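Local coordinates for protein AlyQ (Persicobacter sp. CCB-QB2, PDB 5XNR) that probably cleaves alginate by beta-elimination with its alginate lyase domain, which is joined to a family 32 carbohydrate-binding module, at residues 188-193 with 383-388; 237-242 with 300-305; 146-151 with 183-188. All blocks are in the same frame, centred on the assembly; numbering follows the deposited sequence.

Interaction 1: residues 188-193 with 383-388; sequences DKNAMV and VVYDYF
The methyl group of A191 sits over one face of the Y385 ring, displaced toward its rim, with CB 3.9 Å from the ring centroid and 22° off the ring normal, a CH-pi contact. The same A191 CB also meets V383 CG1 at 3.5 Å; a methyl is small enough to touch both ring and branch. N190 lies alongside Y385 and points the same way, its amide plane turned 69° from the ring; N190 OD1 approaches Y385 CE2 at 3.6 Å. With CG between backbone N and carbonyl carbon (chi1 58°), the amide is brought alongside the ring, and it is held by N186 ND2 at its oxygen and by A144 O at its nitrogen. On the opposite face of the sheet M192 runs out extended beyond CG, its flexible chain crossing Y387 at about a right angle. M192 CE there reaches Y387 CE1 at 3.3 Å and V384 CG1 at 3.9 Å. M192 and V384 form a hydrogen-bonded antiparallel pair, V384 N to M192 O being 2.9 Å. Past A191, whose CA is still close to that of Y385, the backbones part, and a water donating to the carbonyl oxygens of N190 and Y385 bridges them. There Y385 and D386 both face K239, a classic beta bulge within a long antiparallel strand of the lyase domain's concanavalin-like beta-sandwich.

Interaction 2: residues 237-242 with 300-305; sequences YVKQAI and GTVHEV
This is an antiparallel strand pairing inside the seven-stranded sheet of the lyase domain, where strand 233-244 runs beside strand 302-310; the short segments have axes 4.5 Å apart. V238 with V305 and Q240 with H303 are hydrogen-bonded pairs, and the shortest of their four backbone bonds joins H303 N to Q240 O at 2.7 Å. The side chains of these four residues share the face that packs on strand 269-274, where M271 touches Q240, H303 and V305. Here Q240 and H303 lie side by side with amide and imidazole planes 84° apart. Q240 NE2 donates to H303 NE2 at 3.1 Å; the acceptor lies in the amide plane, whereas the donor is tilted 26° from the ring plane. Both side chains have CG between backbone N and carbonyl carbon, which brings their polar ends level. V238 CB and V305 CG1, 3.9 Å apart, add apolar packing. On the reverse face K239 CG rests against V302 CG1 at 3.9 Å, and its amine forms a salt bridge with E143. Where the pairing runs out, G300 N donates to I242 O at 2.9 Å; the positive phi of G300 suits glycine, since a CB would crowd the preceding carbonyl. Y237 OH donates to E304 OE2 at 2.7 Å, on the anti side of the carboxylate. The backbone N-H groups of L324 and A325, at the start of helix 324-330, bind the same carboxylate. Three donors and a helix start would thus be expected to stabilise the buried E304 as an anion.

Interaction 3: residues 146-151 with 183-188; sequences GTAQIP and WFVNED
P151 points its CB down onto the indole face of W183, the two side chains crossing at a slant: P151 CB lies over the middle of the six-membered ring, 3.4 Å from its centroid and 18° off the ring normal. The nearest indole atom, W183 CE2, is 3.3 Å from P151 CB, so this CH-pi contact is close, and the CH2 groups of the rigid proline ring, somewhat polarised by the neighbouring nitrogen and carbonyl, suit an electron-rich indole face. W183 has CG anti to the backbone N (chi1 -171°), which brings one face of the indole to the proline. Next to it V185 spreads its two methyls along the loop. V185 CG2 tucks against the peptide joining I150 to P151, 3.3 Å from I150 C, and V185 CG1 meets A148 CB at 4.0 Å. The branched valine lets one residue touch both the I150-P151 peptide and A148, and the small A148 lets the loop come near.

Strand 183-185 is an outermost strand of the seven-stranded sheet in the beta-sandwich of the lyase domain, and 146-151 belongs to the connection running from strand 123-133 of the F5/8 type C (CBM32) module to strand 161-164. Against the strand itself the loop packs through side chains; its backbone bonds go to the turn that follows, G146 to D188 and A148 to K189. N179 ties the two together, donating through ND2 to Q149 O and accepting the N-H of V185 at OD1. D153 OD2 receives the N-H groups of both Q149 and I150.

Toward G146 the contact thins. Q149 and D188 are both exposed, and each starts its side chain away from the other segment. Between the two segments one hydrogen bond remains here, G146 N to D188 O at 2.9 Å, nearly straight at 166°.

Overall arrangement
All three contacts reach one sheet, whose strands run 183-185, 192-197, 379-392, 233-244, 302-310 in space. Interactions 1 and 2, centres about 9 Å apart, meet where strand 379-392 adjoins strand 233-244: V383 O lies 2.7 Å from A241 N and Y385 N 2.7 Å from K239 O. Interactions 1 and 3, centres about 8 Å apart, share D188 and are linked by V193 N and F184 O at 2.8 Å. Interactions 2 and 3 do not touch, their nearest atoms being about 9 Å apart. Interaction 2 is nested within the chain loop that interaction 1 closes. The bound potassium ion is about 8 Å from the W183 side chain of interaction 3.

Interaction 1: residues 188-193 with 383-388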
loop_
_atom_site.group_PDB
_atom_site.type_symbol
_atom_site.label_atom_id
_atom_site.label_comp_id
_atom_site.label_asym_id
_atom_site.label_seq_id
_atom_site.Cartn_x
_atom_site.Cartn_y
_atom_site.Cartn_z
ATOM N N ASP A 188 7.632 5.899 -0.741
ATOM C CA ASP A 188 8.452 4.924 -0.040
ATOM C C ASP A 188 9.480 4.332 -1.010
ATOM O O ASP A 188 10.254 3.455 -0.635
ATOM C CB ASP A 188 7.598 3.820 0.593
ATOM C CG ASP A 188 6.653 4.258 1.701
ATOM O OD1 ASP A 188 6.697 5.419 2.078
ATOM O OD2 ASP A 188 5.885 3.419 2.184
ATOM N N LYS A 189 9.456 4.783 -2.255
ATOM C CA LYS A 189 10.537 4.538 -3.185
ATOM C C LYS A 189 10.646 3.034 -3.450
ATOM O O LYS A 189 11.765 2.520 -3.679
ATOM C CB LYS A 189 11.871 5.072 -2.649
ATOM C CG LYS A 189 11.924 6.559 -2.315
ATOM C CD LYS A 189 13.314 7.162 -2.497
ATOM C CE LYS A 189 13.824 7.930 -1.294
ATOM N NZ LYS A 189 13.406 9.350 -1.328
ATOM N N ASN A 190 9.478 2.364 -3.415
ATOM C CA ASN A 190 9.388 0.911 -3.576
ATOM C C ASN A 190 8.367 0.526 -4.663
ATOM O O ASN A 190 8.142 -0.675 -4.854
ATOM C CB ASN A 190 9.034 0.215 -2.260
ATOM C CG ASN A 190 7.737 0.688 -1.637
ATOM O OD1 ASN A 190 6.947 1.402 -2.259
ATOM N ND2 ASN A 190 7.501 0.276 -0.400
ATOM N N ALA A 191 7.753 1.481 -5.371
ATOM C CA ALA A 191 6.739 1.117 -6.371
ATOM C C ALA A 191 6.634 2.205 -7.442
ATOM O O ALA A 191 7.095 3.301 -7.234
ATOM C CB ALA A 191 5.411 0.898 -5.707
ATOM N N MET A 192 6.064 1.861 -8.593
ATOM C CA MET A 192 5.782 2.842 -9.653
ATOM C C MET A 192 4.273 3.056 -9.704
ATOM O O MET A 192 3.497 2.128 -9.444
ATOM C CB MET A 192 6.269 2.420 -11.041
ATOM C CG MET A 192 6.478 0.932 -11.219
ATOM S SD MET A 192 6.945 0.486 -12.917
ATOM C CE MET A 192 6.519 -1.252 -12.826
ATOM N N VAL A 193 3.898 4.295 -10.016
ATOM C CA VAL A 193 2.525 4.709 -9.933
ATOM C C VAL A 193 2.076 5.107 -11.336
ATOM O O VAL A 193 2.684 5.944 -11.970
ATOM C CB VAL A 193 2.350 5.882 -8.958
ATOM C CG1 VAL A 193 0.890 6.182 -8.733
ATOM C CG2 VAL A 193 3.053 5.632 -7.641
ATOM N N VAL A 383 -0.677 1.171 -8.232
ATOM C CA VAL A 383 0.652 1.200 -7.657
ATOM C C VAL A 383 1.228 -0.212 -7.787
ATOM O O VAL A 383 0.655 -1.148 -7.218
ATOM C CB VAL A 383 0.636 1.639 -6.173
ATOM C CG1 VAL A 383 2.044 1.864 -5.662
ATOM C CG2 VAL A 383 -0.200 2.888 -5.915
ATOM N N VAL A 384 2.360 -0.331 -8.483
ATOM C CA VAL A 384 2.979 -1.630 -8.780
ATOM C C VAL A 384 4.303 -1.759 -8.019
ATOM O O VAL A 384 5.249 -1.033 -8.286
ATOM C CB VAL A 384 3.213 -1.818 -10.289
ATOM C CG1 VAL A 384 3.951 -3.107 -10.553
ATOM C CG2 VAL A 384 1.918 -1.786 -11.067
ATOM N N TYR A 385 4.356 -2.713 -7.092
ATOM C CA TYR A 385 5.513 -2.905 -6.263
ATOM C C TYR A 385 6.510 -3.809 -6.997
ATOM O O TYR A 385 7.715 -3.577 -6.918
ATOM C CB TYR A 385 5.083 -3.449 -4.897
ATOM C CG TYR A 385 4.245 -2.487 -4.096
ATOM C CD1 TYR A 385 2.874 -2.397 -4.275
ATOM C CD2 TYR A 385 4.826 -1.609 -3.190
ATOM C CE1 TYR A 385 2.115 -1.474 -3.570
ATOM C CE2 TYR A 385 4.077 -0.686 -2.475
ATOM C CZ TYR A 385 2.713 -0.629 -2.657
ATOM O OH TYR A 385 1.966 0.276 -1.959
ATOM N N ASP A 386 6.019 -4.828 -7.714
ATOM C CA ASP A 386 6.890 -5.792 -8.372
ATOM C C ASP A 386 6.145 -6.505 -9.496
ATOM O O ASP A 386 4.947 -6.579 -9.503
ATOM C CB ASP A 386 7.380 -6.819 -7.358
ATOM C CG ASP A 386 8.572 -7.653 -7.794
ATOM O OD1 ASP A 386 9.434 -7.137 -8.535
ATOM O OD2 ASP A 386 8.643 -8.804 -7.348
ATOM N N TYR A 387 6.867 -7.057 -10.438
ATOM C CA TYR A 387 6.230 -7.781 -11.514
ATOM C C TYR A 387 7.286 -8.604 -12.261
ATOM O O TYR A 387 8.472 -8.280 -12.174
ATOM C CB TYR A 387 5.550 -6.816 -12.488
ATOM C CG TYR A 387 6.545 -6.016 -13.277
ATOM C CD1 TYR A 387 7.071 -4.842 -12.773
ATOM C CD2 TYR A 387 7.031 -6.476 -14.493
ATOM C CE1 TYR A 387 8.025 -4.128 -13.484
ATOM C CE2 TYR A 387 7.989 -5.774 -15.211
ATOM C CZ TYR A 387 8.486 -4.588 -14.706
ATOM O OH TYR A 387 9.397 -3.859 -15.414
ATOM N N PHE A 388 6.857 -9.640 -12.996
ATOM C CA PHE A 388 7.757 -10.313 -13.950
ATOM C C PHE A 388 6.908 -11.030 -14.993
ATOM O O PHE A 388 5.718 -11.246 -14.775
ATOM C CB PHE A 388 8.738 -11.282 -13.263
ATOM C CG PHE A 388 8.127 -12.468 -12.547
ATOM C CD1 PHE A 388 7.655 -13.574 -13.254
ATOM C CD2 PHE A 388 8.070 -12.502 -11.156
ATOM C CE1 PHE A 388 7.091 -14.651 -12.589
ATOM C CE2 PHE A 388 7.520 -13.588 -10.491
ATOM C CZ PHE A 388 7.021 -14.655 -11.206
HETATM O O HOH W 1 9.586 -2.975 -4.906
#

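Interaction 2: residues 237-242 with 300-305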
loop_
_atom_site.group_PDB
_atom_site.type_symbol
_atom_site.label_atom_id
_atom_site.label_comp_id
_atom_site.label_asym_id
_atom_site.label_seq_id
_atom_site.Cartn_x
_atom_site.Cartn_y
_atom_site.Cartn_z
ATOM N N TYR A 237 3.205 -12.071 -13.523
ATOM C CA TYR A 237 2.979 -11.856 -12.125
ATOM C C TYR A 237 3.078 -10.364 -11.842
ATOM O O TYR A 237 3.991 -9.706 -12.361
ATOM C CB TYR A 237 4.013 -12.601 -11.283
ATOM C CG TYR A 237 4.207 -12.074 -9.884
ATOM C CD1 TYR A 237 3.482 -12.568 -8.824
ATOM C CD2 TYR A 237 5.148 -11.095 -9.618
ATOM C CE1 TYR A 237 3.676 -12.093 -7.533
ATOM C CE2 TYR A 237 5.351 -10.594 -8.340
ATOM C CZ TYR A 237 4.613 -11.104 -7.288
ATOM O OH TYR A 237 4.825 -10.653 -6.030
ATOM N N VAL A 238 2.145 -9.859 -11.026
ATOM C CA VAL A 238 2.163 -8.455 -10.631
ATOM C C VAL A 238 1.826 -8.363 -9.144
ATOM O O VAL A 238 0.844 -8.911 -8.728
ATOM C CB VAL A 238 1.165 -7.603 -11.442
ATOM C CG1 VAL A 238 1.261 -6.134 -11.058
ATOM C CG2 VAL A 238 1.324 -7.777 -12.943
ATOM N N LYS A 239 2.608 -7.602 -8.389
ATOM C CA LYS A 239 2.247 -7.154 -7.040
ATOM C C LYS A 239 1.897 -5.675 -7.101
ATOM O O LYS A 239 2.756 -4.865 -7.419
ATOM C CB LYS A 239 3.395 -7.323 -6.037
ATOM C CG LYS A 239 3.139 -6.731 -4.652
ATOM C CD LYS A 239 4.325 -6.805 -3.698
ATOM C CE LYS A 239 4.225 -7.916 -2.678
ATOM N NZ LYS A 239 5.442 -7.990 -1.828
ATOM N N GLN A 240 0.664 -5.339 -6.744
ATOM C CA GLN A 240 0.152 -4.000 -6.971
ATOM C C GLN A 240 -1.004 -3.682 -6.022
ATOM O O GLN A 240 -1.576 -4.573 -5.389
ATOM C CB GLN A 240 -0.392 -3.903 -8.390
ATOM C CG GLN A 240 -1.621 -4.770 -8.664
ATOM C CD GLN A 240 -1.975 -4.789 -10.135
ATOM O OE1 GLN A 240 -1.360 -4.121 -10.959
ATOM N NE2 GLN A 240 -2.959 -5.588 -10.485
ATOM N N ALA A 241 -1.356 -2.405 -5.957
ATOM C CA ALA A 241 -2.607 -1.999 -5.314
ATOM C C ALA A 241 -3.334 -1.035 -6.244
ATOM O O ALA A 241 -2.713 -0.215 -6.919
ATOM C CB ALA A 241 -2.339 -1.365 -3.975
ATOM N N ILE A 242 -4.643 -1.188 -6.331
ATOM C CA ILE A 242 -5.413 -0.195 -7.028
ATOM C C ILE A 242 -5.804 0.819 -5.970
ATOM O O ILE A 242 -6.461 0.441 -4.994
ATOM C CB ILE A 242 -6.644 -0.795 -7.726
ATOM C CG1 ILE A 242 -6.272 -1.880 -8.740
ATOM C CG2 ILE A 242 -7.463 0.321 -8.344
ATOM C CD1 ILE A 242 -7.431 -2.797 -9.112
ATOM N N GLY A 300 -6.432 0.415 -2.121
ATOM C CA GLY A 300 -5.123 0.526 -1.469
ATOM C C GLY A 300 -4.655 -0.784 -0.850
ATOM O O GLY A 300 -3.597 -0.821 -0.207
ATOM N N THR A 301 -5.429 -1.861 -1.042
ATOM C CA THR A 301 -5.048 -3.171 -0.566
ATOM C C THR A 301 -4.048 -3.737 -1.578
ATOM O O THR A 301 -4.354 -3.852 -2.756
ATOM C CB THR A 301 -6.273 -4.073 -0.318
ATOM O OG1 THR A 301 -7.152 -3.412 0.598
ATOM C CG2 THR A 301 -5.908 -5.432 0.245
ATOM N N VAL A 302 -2.854 -4.045 -1.093
ATOM C CA VAL A 302 -1.798 -4.576 -1.928
ATOM C C VAL A 302 -2.126 -6.035 -2.209
ATOM O O VAL A 302 -2.370 -6.782 -1.252
ATOM C CB VAL A 302 -0.429 -4.473 -1.248
ATOM C CG1 VAL A 302 0.674 -5.088 -2.081
ATOM C CG2 VAL A 302 -0.100 -3.040 -0.906
ATOM N N HIS A 303 -2.164 -6.410 -3.489
ATOM C CA HIS A 303 -2.412 -7.809 -3.826
ATOM C C HIS A 303 -1.322 -8.326 -4.759
ATOM O O HIS A 303 -0.468 -7.558 -5.184
ATOM C CB HIS A 303 -3.792 -8.021 -4.433
ATOM C CG HIS A 303 -4.022 -7.330 -5.733
ATOM N ND1 HIS A 303 -4.784 -6.194 -5.829
ATOM C CD2 HIS A 303 -3.652 -7.637 -6.994
ATOM C CE1 HIS A 303 -4.872 -5.828 -7.090
ATOM N NE2 HIS A 303 -4.188 -6.694 -7.825
ATOM N N GLU A 304 -1.376 -9.635 -5.011
ATOM C CA GLU A 304 -0.554 -10.303 -6.027
ATOM C C GLU A 304 -1.476 -11.085 -6.966
ATOM O O GLU A 304 -2.459 -11.681 -6.530
ATOM C CB GLU A 304 0.450 -11.274 -5.399
ATOM C CG GLU A 304 1.448 -10.634 -4.451
ATOM C CD GLU A 304 2.252 -11.665 -3.692
ATOM O OE1 GLU A 304 1.770 -12.111 -2.634
ATOM O OE2 GLU A 304 3.343 -12.052 -4.196
ATOM N N VAL A 305 -1.142 -11.080 -8.247
ATOM C CA VAL A 305 -1.940 -11.748 -9.264
ATOM C C VAL A 305 -0.992 -12.417 -10.259
ATOM O O VAL A 305 0.051 -11.866 -10.562
ATOM C CB VAL A 305 -2.868 -10.760 -9.984
ATOM C CG1 VAL A 305 -2.096 -9.619 -10.617
ATOM C CG2 VAL A 305 -3.734 -11.460 -11.014
#

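Interaction 3: residues 146-151 with 183-188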
loop_
_atom_site.group_PDB
_atom_site.type_symbol
_atom_site.label_atom_id
_atom_site.label_comp_id
_atom_site.label_asym_id
_atom_site.label_seq_id
_atom_site.Cartn_x
_atom_site.Cartn_y
_atom_site.Cartn_z
ATOM N N GLY A 146 12.280 1.403 -0.122
ATOM C CA GLY A 146 13.316 1.067 -1.099
ATOM C C GLY A 146 14.141 2.292 -1.440
ATOM O O GLY A 146 14.083 3.300 -0.730
ATOM N N THR A 147 14.888 2.200 -2.528
ATOM C CA THR A 147 15.830 3.247 -2.928
ATOM C C THR A 147 15.591 3.719 -4.368
ATOM O O THR A 147 16.430 4.461 -4.949
ATOM C CB THR A 147 17.258 2.719 -2.805
ATOM O OG1 THR A 147 17.454 1.866 -3.943
ATOM C CG2 THR A 147 17.478 2.024 -1.475
ATOM N N ALA A 148 14.465 3.315 -4.933
ATOM C CA ALA A 148 14.103 3.737 -6.272
ATOM C C ALA A 148 14.064 5.273 -6.345
ATOM O O ALA A 148 13.611 5.936 -5.408
ATOM C CB ALA A 148 12.780 3.118 -6.653
ATOM N N GLN A 149 14.586 5.826 -7.441
ATOM C CA GLN A 149 14.532 7.270 -7.709
ATOM C C GLN A 149 13.636 7.523 -8.923
ATOM O O GLN A 149 12.856 8.461 -8.917
ATOM C CB GLN A 149 15.932 7.873 -7.940
ATOM C CG GLN A 149 16.590 8.453 -6.684
ATOM C CD GLN A 149 15.726 9.424 -5.891
ATOM O OE1 GLN A 149 14.831 10.100 -6.417
ATOM N NE2 GLN A 149 15.989 9.515 -4.591
ATOM N N ILE A 150 13.793 6.718 -9.965
ATOM C CA ILE A 150 12.989 6.873 -11.191
ATOM C C ILE A 150 12.254 5.558 -11.505
ATOM O O ILE A 150 12.668 4.472 -11.098
ATOM C CB ILE A 150 13.844 7.362 -12.381
ATOM C CG1 ILE A 150 14.952 6.382 -12.779
ATOM C CG2 ILE A 150 14.402 8.759 -12.125
ATOM C CD1 ILE A 150 15.757 6.823 -14.014
ATOM N N PRO A 151 11.145 5.639 -12.245
ATOM C CA PRO A 151 10.363 4.414 -12.439
ATOM C C PRO A 151 11.164 3.255 -13.064
ATOM O O PRO A 151 10.947 2.093 -12.668
ATOM C CB PRO A 151 9.229 4.838 -13.371
ATOM C CG PRO A 151 9.154 6.334 -13.184
ATOM C CD PRO A 151 10.598 6.748 -13.027
ATOM N N TRP A 183 3.417 8.697 -14.491
ATOM C CA TRP A 183 4.273 7.548 -14.151
ATOM C C TRP A 183 5.408 8.029 -13.248
ATOM O O TRP A 183 6.339 8.675 -13.754
ATOM C CB TRP A 183 4.846 6.947 -15.438
ATOM C CG TRP A 183 5.570 5.642 -15.303
ATOM C CD1 TRP A 183 5.177 4.537 -14.598
ATOM C CD2 TRP A 183 6.767 5.262 -15.994
ATOM N NE1 TRP A 183 6.062 3.509 -14.785
ATOM C CE2 TRP A 183 7.046 3.925 -15.641
ATOM C CE3 TRP A 183 7.635 5.923 -16.870
ATOM C CZ2 TRP A 183 8.167 3.248 -16.119
ATOM C CZ3 TRP A 183 8.749 5.255 -17.338
ATOM C CH2 TRP A 183 8.998 3.929 -16.979
ATOM N N PHE A 184 5.344 7.713 -11.957
ATOM C CA PHE A 184 6.342 8.181 -11.011
ATOM C C PHE A 184 6.513 7.199 -9.860
ATOM O O PHE A 184 5.659 6.396 -9.602
ATOM C CB PHE A 184 5.933 9.533 -10.423
ATOM C CG PHE A 184 4.532 9.574 -9.875
ATOM C CD1 PHE A 184 3.450 9.753 -10.718
ATOM C CD2 PHE A 184 4.297 9.404 -8.520
ATOM C CE1 PHE A 184 2.156 9.799 -10.223
ATOM C CE2 PHE A 184 3.001 9.448 -8.016
ATOM C CZ PHE A 184 1.931 9.651 -8.870
ATOM N N VAL A 185 7.616 7.354 -9.146
ATOM C CA VAL A 185 7.931 6.535 -7.975
ATOM C C VAL A 185 7.157 7.061 -6.761
ATOM O O VAL A 185 7.104 8.258 -6.516
ATOM C CB VAL A 185 9.452 6.504 -7.716
ATOM C CG1 VAL A 185 9.788 5.756 -6.431
ATOM C CG2 VAL A 185 10.217 5.910 -8.896
ATOM N N ASN A 186 6.594 6.164 -5.974
ATOM C CA ASN A 186 5.818 6.584 -4.788
ATOM C C ASN A 186 6.780 7.152 -3.729
ATOM O O ASN A 186 7.997 7.220 -3.934
ATOM C CB ASN A 186 4.983 5.430 -4.215
ATOM C CG ASN A 186 5.829 4.260 -3.761
ATOM O OD1 ASN A 186 6.998 4.160 -4.143
ATOM N ND2 ASN A 186 5.251 3.366 -2.974
ATOM N N GLU A 187 6.218 7.540 -2.591
ATOM C CA GLU A 187 6.978 8.126 -1.475
ATOM C C GLU A 187 8.042 7.146 -0.959
ATOM O O GLU A 187 9.198 7.528 -0.757
ATOM C CB GLU A 187 6.048 8.447 -0.304
ATOM C CG GLU A 187 5.135 9.632 -0.548
ATOM C CD GLU A 187 4.760 10.369 0.728
ATOM O OE1 GLU A 187 5.677 10.909 1.388
ATOM O OE2 GLU A 187 3.554 10.389 1.062
ATOM N N ASP A 188 7.632 5.899 -0.741
ATOM C CA ASP A 188 8.452 4.924 -0.040
ATOM C C ASP A 188 9.480 4.332 -1.010
ATOM O O ASP A 188 10.254 3.455 -0.635
ATOM C CB ASP A 188 7.598 3.820 0.593
ATOM C CG ASP A 188 6.653 4.258 1.701
ATOM O OD1 ASP A 188 6.697 5.419 2.078
ATOM O OD2 ASP A 188 5.885 3.419 2.184
#